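Local coordinates for protein iron transport multicopper oxidase FET3 (Saccharomyces cerevisiae, PDB 1ZPU) that oxidises iron(II) to iron(III) with molecular oxygen at the yeast cell surface, using four bound copper ions, so that iron can enter through the permease FTR1, at residues W7-D12 and D114-L119; V44-T49 and M59-L64; L353-Q358 and S362-S367; V346-T351 and G474-E479; M210-V213 and T219-K222. All coordinates share one frame; numbering follows the deposited sequence.

Contact 1: W7-D12 and D114-L119; sequences WTTGWD and DGMKGL
Trp11, Asp114 and Thr9 carry most of this contact, with Met116 reaching across to complete it. The six-membered end of the Trp11 indole meets the carboxylate of Asp114 at its rim: CH2 lies 3.9 Å from Asp114 OD2, which sits at the ring edge and in the ring plane, while Asp114 CB is 4.0 Å from the same carbon. Ring and carboxylate planes are turned 62° apart. The acid is held mainly by other partners, since OD1 forms a salt bridge with Arg22 and OD2 accepts the backbone N-H of Val147. With both oxygens fixed in this way, the carboxylate is unlikely to turn freely beside the indole edge.

The second half of the contact joins the two sheets of the first cupredoxin domain, a beta sandwich in which strand 2-14 belongs to one layer and strand 117-123 to the other. Just before the latter strand Met116 is the centre of an inverse gamma turn, closed by a weak bond from Lys117 N to Gly115 O. Its CG stands anti to the backbone N (chi1 -173°), and the rest of the chain runs out extended toward the opposite layer. There SD comes 3.8 Å from Thr9 CG2 and CE 4.0 Å from the same methyl. Thr9 divides its two branches: OG1 accepts the N-H of Gly51, leaving the methyl to face the thioether. Met116 also touches Leu48 of strand 43-49, and its side chain lies about 7 Å from that of His105, a type 3 copper ligand.

Contact 2: V44-T49 and M59-L64; sequences VQIYLT and MHFHGL. With CU1 (copper (I) ion), chain B; CU1 (copper (I) ion), chain C; NAG (2-acetamido-2-deoxy-beta-D-glucopyranose), chain K.
Two torsions bring Ile46 and Met59 together: Ile46 CG2 stands anti to its backbone N, and Met59 leaves its own backbone N in the same sense (chi1 -172°) before bending at chi3 (62°), which swings CE round to the isoleucine. CE then lies 3.5 Å from Ile46 CG2, the two side chains crossing at about a right angle. The other branch of Ile46 goes to Phe61, its CD1 3.4 Å from Phe61 CE2 and approaching the ring obliquely. Nearer the chain, Met59 CB packs 3.8 Å from Leu48 CD1.

This apolar layer fills the interior of the first cupredoxin sandwich, between strand 43-49 of one sheet and strand 60-62 of the other. Phe61 turns inward while its neighbours in the His-X-His motif face the trinuclear copper cluster: His60 NE2 binds the type 2 copper at 2.1 Å, with His395 as its protein partner there, and His62 ND1 binds a type 3 copper together with His105 and His464. Phe61 and His62 already belong to a type II turn that runs on to Leu64.

On the outer side of strand 43-49, Gln45 runs out extended to an N-acetylglucosamine, its NE2 3.3 Å from C1 of the sugar and close to the acetyl oxygen O7. An alanine here would strip away the amide beside the sugar and is likely to leave the glycan less supported against the strand. Tyr47 OH approaches O7 as well, at 3.9 Å.

Contact 3: L353-Q358 and S362-S367; sequences LSSGDQ and SEIYGS
Ile364 faces Ser355 and Gln358 across a tight loop, and its side chain does nearly all the touching. From CB the chain forks. CG2 stands anti to the carbonyl carbon, while CG1 sits between the backbone N and the carbonyl carbon (chi1 66°), which aims this longer branch at the other segment. CG1 is 3.9 Å from Gln358 O and also lies 3.6 Å above one face of the Tyr365 ring, offset toward its rim. At the tip, CD1 meets Gln358 O at 3.8 Å and Ser355 CB at the same distance, with Ser355 OG slightly farther away at 4.0 Å. Beyond the pair, CD1 also packs on Thr351 of helix 348-352.

Both sides are short turns in the connection between helix 348-352 and strand 371-374 of the third cupredoxin domain. Gln358 N bonds back to Ser355 O at 3.2 Å. Opposite, residues 362-365 form a 3-10 turn in which Tyr365 N donates to Ser362 O. Tyr365 OH bonds to Ala359 O, so the tyrosine ties its own turn back to the linker between the two segments.

The polar group of Ser355 is turned to the helix end, where OG is within weak hydrogen-bonding reach of Thr351 O and Val352 O. What lies nearest the Ile364 tip is a methylene and a carbonyl oxygen, and the attraction is chiefly dispersion and fit, with no directional bond to fix the distance.

Contact 4: V346-T351 and G474-E479; sequences VPTLMT and GLVLVE
Thr348, in the first turn of helix 348-352, sits over strand 474-479 with its CA 8.3 Å from that of Val478; Pro347 occupies the N-cap position, and Thr351 N returns to Pro347 O at 3.2 Å. Only side chains span the gap. The threonine and Val476 reach toward each other tip to tip: Val476 CG1, anti to its backbone N (chi1 180°), lies 4.0 Å from Thr348 OG1 and 4.1 Å from Thr348 CG2. That methyl also meets Val478 CG2 at 3.8 Å, this time at a slant, and so lies against both valines.

The strand belongs to the five-stranded sheet of the third cupredoxin domain, between strands 371-374 and 457-463, and the short helix covers the side on which Val476 and Val478 point. Val458 of the neighbouring strand touches both Thr348 and Val476. The threonine's polar branch is used elsewhere: OG1 hydrogen-bonds Phe77 O, and the backbones of Thr348 and Leu349 pair with those of Phe77 and Leu78, so the helix start is stitched to the chain of the first domain. The side chain of Val476 is about 9 Å from those of His462 and His397, both ligands of a type 3 copper.

Contact 5: M210-V213 and T219-K222; sequences MTVV and TTEK
Thr211 lies across the base of the Lys222 side chain in a beta hairpin, strand 210-215 followed by strand 218-225, at the rim of the six-stranded sheet of the second cupredoxin domain. The short segments are antiparallel but strongly twisted, their axes 5.6 Å apart at the closest and 139° apart in direction.

Thr211 and Lys222 cross obliquely. Thr211 OG1 lies beside the backbone N (chi1 -47°), which leaves CG2 anti to that N and facing the lysine; the methyl packs 3.6 Å from Lys222 CB and 4.0 Å from Lys222 CD. The lysine is extended beyond CG, so its aliphatic part passes beside the methyl. Lys222 also touches the N-acetylglucosamine that belongs to the glycan on Asn223, which places this end of the hairpin beside the sugar.

On the inner side the side chains of Val212 and Thr220 lie askew, Val212 CG1 coming 3.9 Å from Thr220 CG2. Thr220 keeps that methyl between its backbone N and carbonyl carbon, close to the opposite strand, and turns OG1, anti to the backbone N, away from it. Val213 points its own side chain away from the partner strand, toward Phe127, Tyr129 and Leu239, and takes part through its carbonyl.

A softer link is the CA-H of Lys222 directed at Val212 O, 3.5 Å from CA to oxygen. Nearer the turn Thr220 N donates to Val213 O at 2.8 Å in an almost straight bond, with the nitrogen lying 58° out of the carbonyl plane.

How the contacts relate
From the N terminus, contact 1 closes a long loop over the first cupredoxin domain, and contact 2 nests inside it with a much shorter one; strand 2-14 of contact 1 and strand 43-49 of contact 2 are neighbours in one sheet, Trp7 pairing with Tyr47 and Thr49, and both contacts join the layers of that sandwich. Contact 5 then closes a local hairpin in the second domain, in series with all the others. In the third domain contact 4 spans 122 residues, and contact 3 lies nested within it, Tyr365 packing on Thr348 and Thr351. Contacts 3 and 5 lie on opposite sides of the chain's centre, about 43 Å apart between their centres.

Contact 1: W7-D12 and D114-L119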
# COMPACT_ATOMS: atom_id res chain seq x y z
N TRP A 7 -11.92 9.95 -15.92
CA TRP A 7 -10.53 10.36 -15.78
C TRP A 7 -9.62 9.80 -16.85
O TRP A 7 -9.64 8.61 -17.15
CB TRP A 7 -9.96 9.90 -14.46
CG TRP A 7 -10.61 10.46 -13.27
CD1 TRP A 7 -11.36 11.58 -13.20
CD2 TRP A 7 -10.53 9.94 -11.95
NE1 TRP A 7 -11.78 11.78 -11.91
CE2 TRP A 7 -11.28 10.78 -11.13
CE3 TRP A 7 -9.89 8.83 -11.39
CZ2 TRP A 7 -11.42 10.55 -9.75
CZ3 TRP A 7 -10.04 8.59 -10.02
CH2 TRP A 7 -10.79 9.46 -9.22
N THR A 8 -8.79 10.68 -17.40
CA THR A 8 -7.82 10.33 -18.44
C THR A 8 -6.40 10.66 -17.99
O THR A 8 -6.11 11.81 -17.62
CB THR A 8 -8.12 11.05 -19.76
OG1 THR A 8 -9.45 10.72 -20.18
CG2 THR A 8 -7.12 10.65 -20.81
N THR A 9 -5.54 9.65 -18.02
CA THR A 9 -4.13 9.81 -17.69
C THR A 9 -3.42 10.63 -18.75
O THR A 9 -3.78 10.60 -19.93
CB THR A 9 -3.38 8.47 -17.59
OG1 THR A 9 -3.53 7.76 -18.82
CG2 THR A 9 -3.91 7.63 -16.45
N GLY A 10 -2.40 11.36 -18.31
CA GLY A 10 -1.58 12.15 -19.21
C GLY A 10 -0.29 12.59 -18.55
O GLY A 10 -0.07 12.34 -17.38
N TRP A 11 0.57 13.25 -19.32
CA TRP A 11 1.82 13.79 -18.82
C TRP A 11 1.86 15.30 -18.98
O TRP A 11 1.53 15.82 -20.04
CB TRP A 11 3.01 13.18 -19.55
CG TRP A 11 3.28 11.74 -19.22
CD1 TRP A 11 2.94 10.65 -19.96
CD2 TRP A 11 3.96 11.24 -18.06
NE1 TRP A 11 3.35 9.50 -19.34
CE2 TRP A 11 3.99 9.83 -18.17
CE3 TRP A 11 4.55 11.85 -16.94
CZ2 TRP A 11 4.58 9.01 -17.19
CZ3 TRP A 11 5.14 11.03 -15.97
CH2 TRP A 11 5.15 9.62 -16.11
N ASP A 12 2.26 15.99 -17.92
CA ASP A 12 2.48 17.43 -17.97
C ASP A 12 3.58 17.80 -17.00
O ASP A 12 3.81 17.10 -16.02
CB ASP A 12 1.21 18.18 -17.63
CG ASP A 12 0.34 18.41 -18.85
OD1 ASP A 12 0.57 19.44 -19.54
OD2 ASP A 12 -0.57 17.57 -19.13
N ASP A 114 4.96 8.69 -9.78
CA ASP A 114 4.97 9.78 -10.74
C ASP A 114 3.66 10.57 -10.74
O ASP A 114 3.38 11.32 -11.68
CB ASP A 114 5.34 9.26 -12.14
CG ASP A 114 6.82 8.86 -12.25
OD1 ASP A 114 7.65 9.28 -11.40
OD2 ASP A 114 7.18 8.12 -13.20
N GLY A 115 2.86 10.41 -9.68
CA GLY A 115 1.75 11.32 -9.40
C GLY A 115 0.35 10.75 -9.40
O GLY A 115 -0.59 11.42 -8.93
N MET A 116 0.18 9.53 -9.91
CA MET A 116 -1.16 8.93 -10.08
C MET A 116 -1.66 8.30 -8.78
O MET A 116 -1.59 7.07 -8.58
CB MET A 116 -1.16 7.92 -11.23
CG MET A 116 -2.49 7.37 -11.59
SD MET A 116 -2.37 6.42 -13.15
CE MET A 116 -3.90 5.51 -13.10
N LYS A 117 -2.19 9.15 -7.90
CA LYS A 117 -2.58 8.74 -6.56
C LYS A 117 -3.42 9.86 -5.92
O LYS A 117 -3.25 11.03 -6.24
CB LYS A 117 -1.36 8.43 -5.71
CG LYS A 117 -0.41 9.62 -5.54
CD LYS A 117 1.02 9.19 -5.19
CE LYS A 117 1.78 10.27 -4.41
NZ LYS A 117 3.26 10.02 -4.45
N GLY A 118 -4.31 9.47 -5.02
CA GLY A 118 -5.30 10.37 -4.45
C GLY A 118 -6.00 9.70 -3.29
O GLY A 118 -5.92 8.48 -3.13
N LEU A 119 -6.68 10.49 -2.47
CA LEU A 119 -7.37 9.98 -1.30
C LEU A 119 -8.78 9.50 -1.58
O LEU A 119 -9.47 10.01 -2.45
CB LEU A 119 -7.39 11.05 -0.20
CG LEU A 119 -6.05 11.56 0.35
CD1 LEU A 119 -6.30 12.40 1.56
CD2 LEU A 119 -5.12 10.44 0.71

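Contact 2: V44-T49 and M59-L64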
# COMPACT_ATOMS: atom_id res chain seq x y z
N VAL A 44 -19.37 3.59 -6.65
CA VAL A 44 -18.36 4.39 -7.33
C VAL A 44 -18.10 3.80 -8.71
O VAL A 44 -17.77 2.62 -8.83
CB VAL A 44 -17.02 4.49 -6.53
CG1 VAL A 44 -16.01 5.36 -7.26
CG2 VAL A 44 -17.24 5.03 -5.12
N GLN A 45 -18.27 4.63 -9.73
CA GLN A 45 -18.03 4.23 -11.11
C GLN A 45 -16.98 5.12 -11.79
O GLN A 45 -17.28 6.24 -12.20
CB GLN A 45 -19.33 4.25 -11.91
CG GLN A 45 -20.43 3.38 -11.31
CD GLN A 45 -21.72 3.46 -12.10
OE1 GLN A 45 -22.01 4.47 -12.73
NE2 GLN A 45 -22.51 2.40 -12.06
N ILE A 46 -15.75 4.62 -11.89
CA ILE A 46 -14.67 5.38 -12.53
C ILE A 46 -14.35 4.83 -13.92
O ILE A 46 -13.99 3.66 -14.07
CB ILE A 46 -13.40 5.41 -11.65
CG1 ILE A 46 -13.75 5.85 -10.24
CG2 ILE A 46 -12.36 6.36 -12.24
CD1 ILE A 46 -12.71 5.61 -9.25
N TYR A 47 -14.50 5.68 -14.93
CA TYR A 47 -14.04 5.39 -16.27
C TYR A 47 -12.61 5.87 -16.37
O TYR A 47 -12.36 7.07 -16.53
CB TYR A 47 -14.88 6.13 -17.31
CG TYR A 47 -16.26 5.57 -17.47
CD1 TYR A 47 -17.34 6.14 -16.80
CD2 TYR A 47 -16.49 4.47 -18.29
CE1 TYR A 47 -18.63 5.62 -16.95
CE2 TYR A 47 -17.77 3.95 -18.44
CZ TYR A 47 -18.83 4.53 -17.76
OH TYR A 47 -20.10 4.02 -17.91
N LEU A 48 -11.65 4.95 -16.28
CA LEU A 48 -10.25 5.32 -16.44
C LEU A 48 -9.84 5.10 -17.89
O LEU A 48 -10.03 4.02 -18.45
CB LEU A 48 -9.34 4.51 -15.51
CG LEU A 48 -8.09 5.17 -14.91
CD1 LEU A 48 -7.16 4.08 -14.41
CD2 LEU A 48 -7.34 6.09 -15.84
N THR A 49 -9.28 6.14 -18.50
CA THR A 49 -8.79 6.05 -19.85
C THR A 49 -7.29 6.25 -19.87
O THR A 49 -6.78 7.26 -19.40
CB THR A 49 -9.45 7.08 -20.78
OG1 THR A 49 -10.87 6.94 -20.69
CG2 THR A 49 -9.00 6.86 -22.23
N MET A 59 -5.66 0.96 -11.81
CA MET A 59 -5.96 1.73 -10.61
C MET A 59 -6.45 0.79 -9.55
O MET A 59 -7.36 -0.00 -9.79
CB MET A 59 -7.02 2.79 -10.88
CG MET A 59 -7.26 3.76 -9.72
SD MET A 59 -7.81 5.38 -10.30
CE MET A 59 -9.34 4.92 -11.08
N HIS A 60 -5.83 0.88 -8.38
CA HIS A 60 -6.18 0.05 -7.24
C HIS A 60 -6.70 0.94 -6.13
O HIS A 60 -6.14 2.00 -5.89
CB HIS A 60 -4.95 -0.70 -6.77
CG HIS A 60 -5.09 -1.31 -5.40
ND1 HIS A 60 -6.15 -2.12 -5.06
CD2 HIS A 60 -4.30 -1.24 -4.31
CE1 HIS A 60 -6.01 -2.51 -3.81
NE2 HIS A 60 -4.89 -2.00 -3.33
N PHE A 61 -7.75 0.51 -5.45
CA PHE A 61 -8.32 1.27 -4.35
C PHE A 61 -7.95 0.63 -3.02
O PHE A 61 -8.54 -0.36 -2.59
CB PHE A 61 -9.82 1.43 -4.56
CG PHE A 61 -10.16 1.94 -5.92
CD1 PHE A 61 -10.30 1.04 -7.00
CD2 PHE A 61 -10.24 3.30 -6.16
CE1 PHE A 61 -10.56 1.51 -8.27
CE2 PHE A 61 -10.51 3.78 -7.44
CZ PHE A 61 -10.67 2.88 -8.49
N HIS A 62 -6.92 1.21 -2.40
CA HIS A 62 -6.20 0.59 -1.30
C HIS A 62 -7.06 0.46 -0.07
O HIS A 62 -7.48 1.47 0.51
CB HIS A 62 -4.97 1.43 -0.96
CG HIS A 62 -4.08 0.79 0.05
ND1 HIS A 62 -2.80 0.39 -0.24
CD2 HIS A 62 -4.30 0.46 1.35
CE1 HIS A 62 -2.26 -0.15 0.84
NE2 HIS A 62 -3.15 -0.12 1.82
N GLY A 63 -7.28 -0.78 0.35
CA GLY A 63 -7.94 -1.03 1.63
C GLY A 63 -9.36 -1.51 1.46
O GLY A 63 -9.90 -2.16 2.35
N LEU A 64 -9.95 -1.20 0.32
CA LEU A 64 -11.31 -1.60 0.02
C LEU A 64 -11.37 -3.11 -0.18
O LEU A 64 -10.50 -3.69 -0.83
CB LEU A 64 -11.78 -0.84 -1.22
CG LEU A 64 -12.44 0.53 -1.02
CD1 LEU A 64 -11.75 1.47 -0.04
CD2 LEU A 64 -12.64 1.22 -2.35
CU CU1 B . -4.44 -2.61 -1.40
CU CU1 C . -1.81 0.46 -1.92
C1 NAG K . -22.20 -0.87 -12.62
C2 NAG K . -22.90 -1.21 -13.94
C3 NAG K . -24.39 -1.37 -13.68
C4 NAG K . -24.60 -2.45 -12.63
C5 NAG K . -23.65 -2.34 -11.43
C6 NAG K . -23.63 -3.65 -10.65
C7 NAG K . -22.95 0.90 -15.33
C8 NAG K . -24.40 1.24 -15.57
N2 NAG K . -22.60 -0.36 -15.10
O3 NAG K . -25.05 -1.78 -14.87
O4 NAG K . -25.94 -2.40 -12.19
O5 NAG K . -22.31 -2.03 -11.82
O6 NAG K . -23.70 -4.75 -11.53
O7 NAG K . -22.09 1.78 -15.39

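Contact 3: L353-Q358 and S362-S367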
# COMPACT_ATOMS: atom_id res chain seq x y z
N LEU A 353 -11.99 -18.13 -13.29
CA LEU A 353 -13.30 -17.99 -13.91
C LEU A 353 -13.50 -18.84 -15.17
O LEU A 353 -14.58 -18.81 -15.77
CB LEU A 353 -13.60 -16.52 -14.20
CG LEU A 353 -13.85 -15.69 -12.95
CD1 LEU A 353 -14.02 -14.22 -13.30
CD2 LEU A 353 -15.04 -16.20 -12.15
N SER A 354 -12.48 -19.60 -15.57
CA SER A 354 -12.62 -20.46 -16.75
C SER A 354 -11.97 -21.83 -16.62
O SER A 354 -11.80 -22.54 -17.60
CB SER A 354 -12.12 -19.74 -18.01
OG SER A 354 -10.78 -19.32 -17.85
N SER A 355 -11.62 -22.20 -15.39
CA SER A 355 -11.03 -23.50 -15.09
C SER A 355 -12.07 -24.50 -14.59
O SER A 355 -11.77 -25.68 -14.43
CB SER A 355 -9.93 -23.36 -14.03
OG SER A 355 -10.44 -22.76 -12.84
N GLY A 356 -13.27 -24.00 -14.33
CA GLY A 356 -14.36 -24.83 -13.82
C GLY A 356 -14.05 -25.49 -12.49
O GLY A 356 -13.82 -24.82 -11.49
N ASP A 357 -14.03 -26.81 -12.48
CA ASP A 357 -13.86 -27.56 -11.25
C ASP A 357 -12.40 -27.81 -10.89
O ASP A 357 -12.10 -28.43 -9.86
CB ASP A 357 -14.67 -28.86 -11.30
CG ASP A 357 -16.18 -28.60 -11.27
OD1 ASP A 357 -16.96 -29.47 -11.73
OD2 ASP A 357 -16.58 -27.51 -10.77
N GLN A 358 -11.49 -27.31 -11.71
CA GLN A 358 -10.05 -27.49 -11.50
C GLN A 358 -9.43 -26.29 -10.77
O GLN A 358 -8.20 -26.21 -10.60
CB GLN A 358 -9.35 -27.70 -12.84
CG GLN A 358 -9.64 -29.02 -13.50
CD GLN A 358 -8.44 -29.54 -14.27
OE1 GLN A 358 -8.47 -29.64 -15.50
NE2 GLN A 358 -7.37 -29.86 -13.54
N SER A 362 -3.83 -26.09 -7.15
CA SER A 362 -2.88 -24.97 -7.12
C SER A 362 -1.94 -24.93 -8.33
O SER A 362 -1.47 -23.85 -8.71
CB SER A 362 -2.06 -25.02 -5.82
OG SER A 362 -1.17 -26.13 -5.80
N GLU A 363 -1.71 -26.10 -8.92
CA GLU A 363 -0.77 -26.27 -10.02
C GLU A 363 -1.09 -25.38 -11.22
O GLU A 363 -0.17 -24.88 -11.88
CB GLU A 363 -0.76 -27.74 -10.46
CG GLU A 363 0.40 -28.10 -11.35
CD GLU A 363 0.34 -29.52 -11.84
OE1 GLU A 363 -0.63 -29.89 -12.54
OE2 GLU A 363 1.28 -30.28 -11.52
N ILE A 364 -2.38 -25.16 -11.48
CA ILE A 364 -2.82 -24.47 -12.70
C ILE A 364 -2.55 -22.97 -12.69
O ILE A 364 -2.63 -22.32 -13.73
CB ILE A 364 -4.32 -24.68 -13.01
CG1 ILE A 364 -5.20 -24.04 -11.93
CG2 ILE A 364 -4.63 -26.16 -13.19
CD1 ILE A 364 -6.47 -23.42 -12.47
N TYR A 365 -2.26 -22.43 -11.51
CA TYR A 365 -2.01 -21.00 -11.39
C TYR A 365 -0.54 -20.65 -11.60
O TYR A 365 -0.19 -19.46 -11.62
CB TYR A 365 -2.51 -20.48 -10.05
CG TYR A 365 -3.99 -20.67 -9.83
CD1 TYR A 365 -4.46 -21.76 -9.12
CD2 TYR A 365 -4.91 -19.75 -10.33
CE1 TYR A 365 -5.81 -21.94 -8.91
CE2 TYR A 365 -6.27 -19.92 -10.11
CZ TYR A 365 -6.70 -21.02 -9.40
OH TYR A 365 -8.04 -21.22 -9.17
N GLY A 366 0.31 -21.66 -11.75
CA GLY A 366 1.72 -21.46 -12.04
C GLY A 366 2.64 -21.74 -10.87
O GLY A 366 2.22 -21.73 -9.71
N SER A 367 3.91 -21.98 -11.19
CA SER A 367 4.94 -22.29 -10.20
C SER A 367 5.72 -21.04 -9.78
O SER A 367 6.28 -21.00 -8.68
CB SER A 367 5.90 -23.32 -10.77
OG SER A 367 6.37 -22.90 -12.04

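Contact 4: V346-T351 and G474-E479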
# COMPACT_ATOMS: atom_id res chain seq x y z
N VAL A 346 -1.81 -15.25 -18.24
CA VAL A 346 -3.24 -15.00 -18.08
C VAL A 346 -3.49 -14.61 -16.62
O VAL A 346 -3.04 -15.31 -15.71
CB VAL A 346 -4.10 -16.26 -18.46
CG1 VAL A 346 -5.59 -15.94 -18.41
CG2 VAL A 346 -3.72 -16.79 -19.83
N PRO A 347 -4.23 -13.51 -16.40
CA PRO A 347 -4.52 -12.99 -15.06
C PRO A 347 -5.10 -14.08 -14.17
O PRO A 347 -5.92 -14.86 -14.64
CB PRO A 347 -5.60 -11.94 -15.31
CG PRO A 347 -5.43 -11.53 -16.73
CD PRO A 347 -4.85 -12.68 -17.45
N THR A 348 -4.69 -14.11 -12.90
CA THR A 348 -5.13 -15.14 -11.96
C THR A 348 -6.65 -15.34 -12.00
O THR A 348 -7.12 -16.45 -12.25
CB THR A 348 -4.72 -14.81 -10.51
OG1 THR A 348 -3.36 -14.37 -10.47
CG2 THR A 348 -4.88 -16.04 -9.61
N LEU A 349 -7.39 -14.25 -11.78
CA LEU A 349 -8.86 -14.30 -11.77
C LEU A 349 -9.45 -14.88 -13.05
O LEU A 349 -10.39 -15.68 -13.01
CB LEU A 349 -9.45 -12.92 -11.46
CG LEU A 349 -10.96 -12.73 -11.35
CD1 LEU A 349 -11.57 -13.56 -10.23
CD2 LEU A 349 -11.27 -11.28 -11.13
N MET A 350 -8.89 -14.49 -14.19
CA MET A 350 -9.36 -14.97 -15.48
C MET A 350 -9.25 -16.49 -15.62
O MET A 350 -10.08 -17.12 -16.29
CB MET A 350 -8.63 -14.25 -16.61
CG MET A 350 -9.28 -12.94 -17.05
SD MET A 350 -9.37 -11.65 -15.78
CE MET A 350 -9.72 -10.21 -16.80
N THR A 351 -8.25 -17.09 -14.97
CA THR A 351 -8.11 -18.55 -15.03
C THR A 351 -9.07 -19.24 -14.07
O THR A 351 -9.68 -20.24 -14.44
CB THR A 351 -6.65 -19.10 -14.93
OG1 THR A 351 -6.37 -19.54 -13.59
CG2 THR A 351 -5.61 -18.09 -15.38
N GLY A 474 6.27 -10.34 -3.82
CA GLY A 474 4.83 -10.52 -3.72
C GLY A 474 4.37 -11.95 -3.93
O GLY A 474 5.07 -12.74 -4.56
N LEU A 475 3.20 -12.26 -3.39
CA LEU A 475 2.59 -13.57 -3.55
C LEU A 475 1.08 -13.44 -3.69
O LEU A 475 0.51 -12.42 -3.30
CB LEU A 475 2.94 -14.51 -2.40
CG LEU A 475 2.61 -14.15 -0.96
CD1 LEU A 475 1.15 -14.38 -0.68
CD2 LEU A 475 3.43 -15.06 -0.09
N VAL A 476 0.44 -14.46 -4.25
CA VAL A 476 -0.97 -14.38 -4.61
C VAL A 476 -1.83 -15.34 -3.80
O VAL A 476 -1.56 -16.54 -3.72
CB VAL A 476 -1.17 -14.63 -6.12
CG1 VAL A 476 -2.64 -14.55 -6.49
CG2 VAL A 476 -0.35 -13.66 -6.94
N LEU A 477 -2.88 -14.80 -3.19
CA LEU A 477 -3.84 -15.59 -2.42
C LEU A 477 -5.15 -15.76 -3.19
O LEU A 477 -5.79 -14.78 -3.54
CB LEU A 477 -4.12 -14.93 -1.08
CG LEU A 477 -2.94 -14.79 -0.11
CD1 LEU A 477 -3.41 -14.18 1.18
CD2 LEU A 477 -2.26 -16.12 0.17
N VAL A 478 -5.55 -17.00 -3.45
CA VAL A 478 -6.82 -17.26 -4.08
C VAL A 478 -7.77 -17.81 -3.02
O VAL A 478 -7.62 -18.95 -2.55
CB VAL A 478 -6.67 -18.26 -5.26
CG1 VAL A 478 -8.01 -18.56 -5.90
CG2 VAL A 478 -5.73 -17.70 -6.30
N GLU A 479 -8.73 -16.98 -2.62
CA GLU A 479 -9.70 -17.32 -1.59
C GLU A 479 -10.90 -18.06 -2.18
O GLU A 479 -11.52 -17.57 -3.12
CB GLU A 479 -10.17 -16.04 -0.95
CG GLU A 479 -10.46 -16.13 0.52
CD GLU A 479 -10.19 -14.81 1.22
OE1 GLU A 479 -9.07 -14.28 1.05
OE2 GLU A 479 -11.09 -14.31 1.93

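Contact 5: M210-V213 and T219-K222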
# COMPACT_ATOMS: atom_id res chain seq x y z
N MET A 210 -1.20 14.42 19.63
CA MET A 210 -2.08 13.80 18.64
C MET A 210 -2.80 12.60 19.23
O MET A 210 -2.17 11.73 19.84
CB MET A 210 -1.29 13.36 17.43
CG MET A 210 -0.66 14.50 16.70
SD MET A 210 0.26 13.96 15.27
CE MET A 210 1.52 12.91 15.98
N THR A 211 -4.12 12.57 19.05
CA THR A 211 -4.93 11.47 19.57
C THR A 211 -5.34 10.56 18.43
O THR A 211 -6.18 10.91 17.61
CB THR A 211 -6.18 11.96 20.28
OG1 THR A 211 -5.81 13.02 21.17
CG2 THR A 211 -6.81 10.82 21.06
N VAL A 212 -4.73 9.38 18.38
CA VAL A 212 -4.97 8.45 17.29
C VAL A 212 -6.35 7.84 17.46
O VAL A 212 -6.66 7.30 18.52
CB VAL A 212 -3.84 7.39 17.14
CG1 VAL A 212 -4.16 6.39 16.08
CG2 VAL A 212 -2.54 8.07 16.80
N VAL A 213 -7.19 7.98 16.43
CA VAL A 213 -8.56 7.47 16.48
C VAL A 213 -8.90 6.48 15.36
O VAL A 213 -9.97 5.88 15.38
CB VAL A 213 -9.62 8.58 16.51
CG1 VAL A 213 -9.45 9.42 17.75
CG2 VAL A 213 -9.58 9.43 15.26
N THR A 219 -11.35 2.02 13.19
CA THR A 219 -11.48 2.95 14.33
C THR A 219 -10.84 2.37 15.59
O THR A 219 -11.04 1.20 15.94
CB THR A 219 -12.95 3.34 14.67
OG1 THR A 219 -13.62 3.83 13.51
CG2 THR A 219 -12.99 4.42 15.75
N THR A 220 -10.11 3.21 16.30
CA THR A 220 -9.37 2.78 17.46
C THR A 220 -9.83 3.51 18.74
O THR A 220 -10.52 4.52 18.67
CB THR A 220 -7.82 2.90 17.19
OG1 THR A 220 -7.10 2.23 18.23
CG2 THR A 220 -7.36 4.33 17.13
N GLU A 221 -9.47 2.97 19.91
CA GLU A 221 -9.60 3.70 21.17
C GLU A 221 -8.55 4.79 21.17
O GLU A 221 -7.43 4.58 20.68
CB GLU A 221 -9.34 2.80 22.38
CG GLU A 221 -10.21 1.54 22.48
CD GLU A 221 -11.60 1.78 23.09
OE1 GLU A 221 -11.97 2.95 23.34
OE2 GLU A 221 -12.31 0.77 23.30
N LYS A 222 -8.91 5.95 21.72
CA LYS A 222 -8.01 7.10 21.79
C LYS A 222 -6.62 6.73 22.33
O LYS A 222 -6.52 6.22 23.45
CB LYS A 222 -8.62 8.16 22.72
CG LYS A 222 -10.02 8.61 22.35
CD LYS A 222 -10.29 9.98 22.92
CE LYS A 222 -11.53 10.58 22.31
NZ LYS A 222 -11.51 12.07 22.36